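Local coordinates for beta-galactosidase (Streptococcus pneumoniae, PDB 4CU9), which probably binds carbohydrate through this module, a calcium-containing beta-sandwich of the galactose-binding type that forms part of a large cell-surface beta-galactosidase, at residues Tyr37-Asn51 and Asp170-Leu182. Residues are numbered along the deposited sequence; the frame is centred on the assembly and turned at random. Where two conformers were deposited one is given.
Sequences YLNDGDHSENRRWTN and DKSGVAMIEMTFL. With CA (calcium ion), chain C.
E178 OE1 (2.2 Å) and D40 OD1 (2.4 Å) meet over a shared calcium ion, their carboxylate planes only 17° apart. Backbone oxygens of Y37, D42 and I177 and one water complete six ligands. A bend at chi2 (78°) curls the E178 carboxylate back to the metal; its OE2 accepts from G41 N at 2.9 Å, which helps fix its rotation. Glycine suits the turn, since its positive phi would jam a CB against the preceding carbonyl. Behind the first shell, R47 grips D40 OD2 chiefly with NH2, more loosely with NE, and the metal-bound water donates to D42 OD2 and R47 O.

Strand 49-50 pairs antiparallel with 173-176 through reciprocal W49–M176 backbone bonds; M179 N donates to L38 O (2.8 Å), joining the calcium loop to strand 178-182. N51 OD1 takes V174 N at 2.8 Å and lies 3.2 Å from G173 CA, where glycine makes room.

Apolar contacts flank the site: L38 CD2 packs on M176 CB (3.6 Å), M176 CG lies at the W49 ring edge, and I177 CG2 packs on the H43 backbone at CA.

Calcium, helped by R47, probably offsets the negative charge of D40, E178 and nearby D42, tying the 37-47 loop to the bulged strand, a structural role.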
loop_
_atom_site.group_PDB
_atom_site.type_symbol
_atom_site.label_atom_id
_atom_site.label_comp_id
_atom_site.label_asym_id
_atom_site.label_seq_id
_atom_site.Cartn_x
_atom_site.Cartn_y
_atom_site.Cartn_z
ATOM N N TYR A 37 -6.157 0.267 -8.197
ATOM C CA TYR A 37 -6.717 1.595 -8.013
ATOM C C TYR A 37 -5.845 2.488 -7.130
ATOM O O TYR A 37 -6.060 3.701 -7.105
ATOM C CB TYR A 37 -8.127 1.539 -7.420
ATOM C CG TYR A 37 -9.167 0.886 -8.297
ATOM C CD1 TYR A 37 -9.063 0.932 -9.671
ATOM C CD2 TYR A 37 -10.261 0.225 -7.746
ATOM C CE1 TYR A 37 -10.006 0.329 -10.501
ATOM C CE2 TYR A 37 -11.236 -0.356 -8.570
ATOM C CZ TYR A 37 -11.092 -0.300 -9.947
ATOM O OH TYR A 37 -12.008 -0.885 -10.830
ATOM N N LEU A 38 -4.848 1.904 -6.451
ATOM C CA LEU A 38 -3.932 2.661 -5.610
ATOM C C LEU A 38 -3.032 3.643 -6.360
ATOM O O LEU A 38 -2.663 4.675 -5.796
ATOM C CB LEU A 38 -2.994 1.755 -4.837
ATOM C CG LEU A 38 -3.544 0.994 -3.634
ATOM C CD1 LEU A 38 -2.406 0.221 -2.999
ATOM C CD2 LEU A 38 -4.135 1.935 -2.618
ATOM N N ASN A 39 -2.656 3.315 -7.588
ATOM C CA ASN A 39 -1.770 4.218 -8.345
ATOM C C ASN A 39 -2.236 4.572 -9.728
ATOM O O ASN A 39 -1.417 4.705 -10.635
ATOM C CB ASN A 39 -0.340 3.664 -8.381
ATOM C CG ASN A 39 -0.226 2.390 -9.186
ATOM O OD1 ASN A 39 -1.199 1.680 -9.339
ATOM N ND2 ASN A 39 0.970 2.096 -9.701
ATOM N N ASP A 40 -3.533 4.767 -9.896
ATOM C CA ASP A 40 -4.084 5.077 -11.217
ATOM C C ASP A 40 -4.304 6.574 -11.426
ATOM O O ASP A 40 -4.868 6.994 -12.418
ATOM C CB ASP A 40 -5.381 4.293 -11.442
ATOM C CG ASP A 40 -6.471 4.675 -10.500
ATOM O OD1 ASP A 40 -6.303 5.506 -9.579
ATOM O OD2 ASP A 40 -7.554 4.137 -10.662
ATOM N N GLY A 41 -3.894 7.397 -10.468
ATOM C CA GLY A 41 -4.129 8.831 -10.583
ATOM C C GLY A 41 -5.538 9.289 -10.271
ATOM O O GLY A 41 -5.771 10.492 -10.159
ATOM N N ASP A 42 -6.475 8.335 -10.143
ATOM C CA ASP A 42 -7.881 8.627 -9.967
ATOM C C ASP A 42 -8.170 8.740 -8.472
ATOM O O ASP A 42 -7.641 7.975 -7.677
ATOM C CB ASP A 42 -8.745 7.541 -10.630
ATOM C CG ASP A 42 -10.184 7.588 -10.182
ATOM O OD1 ASP A 42 -10.974 8.324 -10.800
ATOM O OD2 ASP A 42 -10.525 6.932 -9.160
ATOM N N HIS A 43 -9.015 9.700 -8.105
ATOM C CA HIS A 43 -9.395 9.899 -6.718
ATOM C C HIS A 43 -10.895 9.719 -6.496
ATOM O O HIS A 43 -11.437 10.276 -5.577
ATOM C CB HIS A 43 -8.876 11.244 -6.201
ATOM C CG HIS A 43 -7.380 11.312 -6.126
ATOM N ND1 HIS A 43 -6.672 11.112 -4.957
ATOM C CD2 HIS A 43 -6.454 11.540 -7.085
ATOM C CE1 HIS A 43 -5.376 11.207 -5.201
ATOM N NE2 HIS A 43 -5.214 11.464 -6.487
ATOM N N SER A 44 -11.546 8.881 -7.309
ATOM C CA SER A 44 -12.951 8.564 -7.119
ATOM C C SER A 44 -13.111 7.645 -5.905
ATOM O O SER A 44 -12.408 6.637 -5.784
ATOM C CB SER A 44 -13.516 7.826 -8.350
ATOM O OG SER A 44 -13.205 8.506 -9.556
ATOM N N GLU A 45 -14.073 7.958 -5.050
ATOM C CA GLU A 45 -14.403 7.134 -3.883
ATOM C C GLU A 45 -14.850 5.732 -4.243
ATOM O O GLU A 45 -14.719 4.808 -3.424
ATOM C CB GLU A 45 -15.467 7.833 -3.006
ATOM C CG GLU A 45 -14.982 9.178 -2.510
ATOM C CD GLU A 45 -15.842 9.804 -1.429
ATOM O OE1 GLU A 45 -16.915 9.261 -1.091
ATOM O OE2 GLU A 45 -15.426 10.869 -0.924
ATOM N N ASN A 46 -15.334 5.561 -5.465
ATOM C CA ASN A 46 -15.831 4.264 -5.916
ATOM C C ASN A 46 -14.780 3.370 -6.564
ATOM O O ASN A 46 -15.098 2.262 -6.987
ATOM C CB ASN A 46 -17.013 4.475 -6.860
ATOM C CG ASN A 46 -18.250 4.953 -6.126
ATOM O OD1 ASN A 46 -18.834 5.980 -6.462
ATOM N ND2 ASN A 46 -18.646 4.210 -5.098
ATOM N N ARG A 47 -13.535 3.851 -6.629
ATOM C CA ARG A 47 -12.409 3.051 -7.085
ATOM C C ARG A 47 -11.379 2.993 -5.968
ATOM O O ARG A 47 -10.470 3.816 -5.894
ATOM C CB ARG A 47 -11.800 3.646 -8.339
ATOM C CG ARG A 47 -12.712 3.607 -9.563
ATOM C CD ARG A 47 -12.158 4.452 -10.698
ATOM N NE ARG A 47 -10.803 4.037 -11.136
ATOM C CZ ARG A 47 -10.555 3.138 -12.098
ATOM N NH1 ARG A 47 -11.553 2.529 -12.731
ATOM N NH2 ARG A 47 -9.302 2.849 -12.442
ATOM N N ARG A 48 -11.521 2.021 -5.086
ATOM C CA ARG A 48 -10.624 1.933 -3.940
ATOM C C ARG A 48 -10.022 0.538 -3.799
ATOM O O ARG A 48 -10.534 -0.436 -4.349
ATOM C CB ARG A 48 -11.367 2.313 -2.672
ATOM C CG ARG A 48 -12.554 1.413 -2.420
ATOM C CD ARG A 48 -13.616 2.100 -1.634
ATOM N NE ARG A 48 -14.721 1.168 -1.404
ATOM C CZ ARG A 48 -15.970 1.334 -1.836
ATOM N NH1 ARG A 48 -16.335 2.403 -2.512
ATOM N NH2 ARG A 48 -16.870 0.417 -1.559
ATOM N N TRP A 49 -8.886 0.489 -3.130
ATOM C CA TRP A 49 -8.350 -0.734 -2.612
ATOM C C TRP A 49 -8.839 -0.871 -1.176
ATOM O O TRP A 49 -8.855 0.081 -0.407
ATOM C CB TRP A 49 -6.818 -0.721 -2.644
ATOM C CG TRP A 49 -6.258 -1.829 -1.826
ATOM C CD1 TRP A 49 -6.095 -3.120 -2.210
ATOM C CD2 TRP A 49 -5.860 -1.755 -0.479
ATOM N NE1 TRP A 49 -5.574 -3.858 -1.178
ATOM C CE2 TRP A 49 -5.426 -3.040 -0.098
ATOM C CE3 TRP A 49 -5.779 -0.708 0.454
ATOM C CZ2 TRP A 49 -4.952 -3.314 1.172
ATOM C CZ3 TRP A 49 -5.311 -0.981 1.703
ATOM C CH2 TRP A 49 -4.914 -2.278 2.066
ATOM N N THR A 50 -9.152 -2.101 -0.803
ATOM C CA THR A 50 -9.501 -2.405 0.540
ATOM C C THR A 50 -9.081 -3.846 0.815
ATOM O O THR A 50 -8.897 -4.644 -0.126
ATOM C CB THR A 50 -11.039 -2.323 0.519
ATOM O OG1 THR A 50 -11.530 -0.994 0.797
ATOM C CG2 THR A 50 -11.691 -3.378 1.160
ATOM N N ASN A 51 -8.917 -4.178 2.085
ATOM C CA ASN A 51 -8.732 -5.611 2.484
ATOM C C ASN A 51 -9.891 -6.058 3.338
ATOM O O ASN A 51 -9.749 -6.938 4.181
ATOM C CB ASN A 51 -7.432 -5.802 3.259
ATOM C CG ASN A 51 -7.504 -5.197 4.646
ATOM O OD1 ASN A 51 -8.123 -4.137 4.842
ATOM N ND2 ASN A 51 -6.879 -5.862 5.622
ATOM N N ASP A 170 -12.665 -1.097 15.555
ATOM C CA ASP A 170 -14.083 -1.113 15.224
ATOM C C ASP A 170 -14.348 -1.167 13.696
ATOM O O ASP A 170 -15.446 -0.850 13.241
ATOM C CB ASP A 170 -14.814 0.071 15.909
ATOM C CG ASP A 170 -14.105 1.439 15.734
ATOM O OD1 ASP A 170 -13.090 1.551 15.003
ATOM O OD2 ASP A 170 -14.591 2.433 16.361
ATOM N N LYS A 171 -13.339 -1.569 12.912
ATOM C CA LYS A 171 -13.467 -1.705 11.478
ATOM C C LYS A 171 -12.975 -3.077 11.003
ATOM O O LYS A 171 -12.230 -3.757 11.716
ATOM C CB LYS A 171 -12.645 -0.591 10.806
ATOM C CG LYS A 171 -13.148 0.810 11.115
ATOM C CD LYS A 171 -14.345 1.115 10.250
ATOM C CE LYS A 171 -15.024 2.416 10.627
ATOM N NZ LYS A 171 -15.993 2.747 9.537
ATOM N N SER A 172 -13.343 -3.448 9.779
ATOM C CA SER A 172 -12.998 -4.757 9.209
ATOM C C SER A 172 -11.899 -4.680 8.147
ATOM O O SER A 172 -11.557 -5.692 7.514
ATOM C CB SER A 172 -14.243 -5.410 8.618
ATOM O OG SER A 172 -15.138 -5.807 9.641
ATOM N N GLY A 173 -11.356 -3.479 7.936
ATOM C CA GLY A 173 -10.251 -3.328 7.023
ATOM C C GLY A 173 -9.815 -1.887 6.866
ATOM O O GLY A 173 -10.372 -0.955 7.476
ATOM N N VAL A 174 -8.784 -1.737 6.065
ATOM C CA VAL A 174 -8.276 -0.422 5.648
ATOM C C VAL A 174 -8.733 -0.181 4.225
ATOM O O VAL A 174 -8.822 -1.127 3.405
ATOM C CB VAL A 174 -6.724 -0.356 5.753
ATOM C CG1 VAL A 174 -6.151 1.018 5.321
ATOM C CG2 VAL A 174 -6.282 -0.687 7.162
ATOM N N ALA A 175 -9.023 1.083 3.905
ATOM C CA ALA A 175 -9.408 1.465 2.561
ATOM C C ALA A 175 -8.629 2.673 2.051
ATOM O O ALA A 175 -8.376 3.635 2.806
ATOM C CB ALA A 175 -10.910 1.738 2.489
ATOM N N MET A 176 -8.189 2.595 0.800
ATOM C CA MET A 176 -7.418 3.656 0.183
ATOM C C MET A 176 -7.811 3.901 -1.234
ATOM O O MET A 176 -8.104 2.958 -2.005
ATOM C CB MET A 176 -5.889 3.382 0.181
ATOM C CG MET A 176 -5.266 3.080 1.510
ATOM S SD MET A 176 -3.454 2.974 1.467
ATOM C CE MET A 176 -2.983 4.652 1.220
ATOM N N ILE A 177 -7.754 5.180 -1.594
ATOM C CA ILE A 177 -8.062 5.610 -2.947
ATOM C C ILE A 177 -6.809 5.864 -3.774
ATOM O O ILE A 177 -6.843 5.733 -4.983
ATOM C CB ILE A 177 -8.954 6.869 -2.884
ATOM C CG1 ILE A 177 -10.335 6.466 -2.380
ATOM C CG2 ILE A 177 -9.071 7.572 -4.227
ATOM C CD1 ILE A 177 -11.103 7.640 -1.790
ATOM N N GLU A 178 -5.735 6.294 -3.118
ATOM C CA GLU A 178 -4.490 6.537 -3.805
ATOM C C GLU A 178 -3.312 6.440 -2.851
ATOM O O GLU A 178 -3.403 6.789 -1.677
ATOM C CB GLU A 178 -4.505 7.895 -4.532
ATOM C CG GLU A 178 -3.407 8.067 -5.579
ATOM C CD GLU A 178 -3.662 7.357 -6.896
ATOM O OE1 GLU A 178 -4.759 6.758 -7.098
ATOM O OE2 GLU A 178 -2.766 7.413 -7.768
ATOM N N MET A 179 -2.206 5.943 -3.388
ATOM C CA MET A 179 -0.947 5.897 -2.651
ATOM C C MET A 179 0.126 6.243 -3.662
ATOM O O MET A 179 0.202 5.595 -4.703
ATOM C CB MET A 179 -0.723 4.501 -2.096
ATOM C CG MET A 179 0.640 4.260 -1.514
ATOM S SD MET A 179 0.898 2.584 -0.959
ATOM C CE MET A 179 -0.348 2.302 0.266
ATOM N N THR A 180 0.961 7.223 -3.341
ATOM C CA THR A 180 2.004 7.708 -4.246
ATOM C C THR A 180 3.302 7.927 -3.472
ATOM O O THR A 180 3.283 8.347 -2.280
ATOM C CB THR A 180 1.579 9.056 -4.877
ATOM O OG1 THR A 180 0.213 9.000 -5.284
ATOM C CG2 THR A 180 2.395 9.366 -6.081
ATOM N N PHE A 181 4.418 7.656 -4.149
ATOM C CA PHE A 181 5.743 7.977 -3.645
ATOM C C PHE A 181 6.407 8.914 -4.632
ATOM O O PHE A 181 6.252 8.726 -5.840
ATOM C CB PHE A 181 6.563 6.711 -3.441
ATOM C CG PHE A 181 5.919 5.772 -2.467
ATOM C CD1 PHE A 181 6.035 5.988 -1.102
ATOM C CD2 PHE A 181 5.097 4.747 -2.919
ATOM C CE1 PHE A 181 5.402 5.140 -0.203
ATOM C CE2 PHE A 181 4.451 3.905 -2.022
ATOM C CZ PHE A 181 4.587 4.125 -0.664
ATOM N N LEU A 182 7.165 9.895 -4.140
ATOM C CA LEU A 182 7.707 10.917 -5.035
ATOM C C LEU A 182 9.145 11.285 -4.705
ATOM O O LEU A 182 9.572 11.119 -3.588
ATOM C CB LEU A 182 6.850 12.169 -4.979
ATOM C CG LEU A 182 5.381 12.052 -5.411
ATOM C CD1 LEU A 182 4.697 13.390 -5.221
ATOM C CD2 LEU A 182 5.214 11.590 -6.858
HETATM CA CA CA C . -6.781 5.819 -7.281
HETATM O O HOH W 1 -9.041 5.354 -7.430
HETATM O O HOH W 2 -10.270 -7.691 6.679
#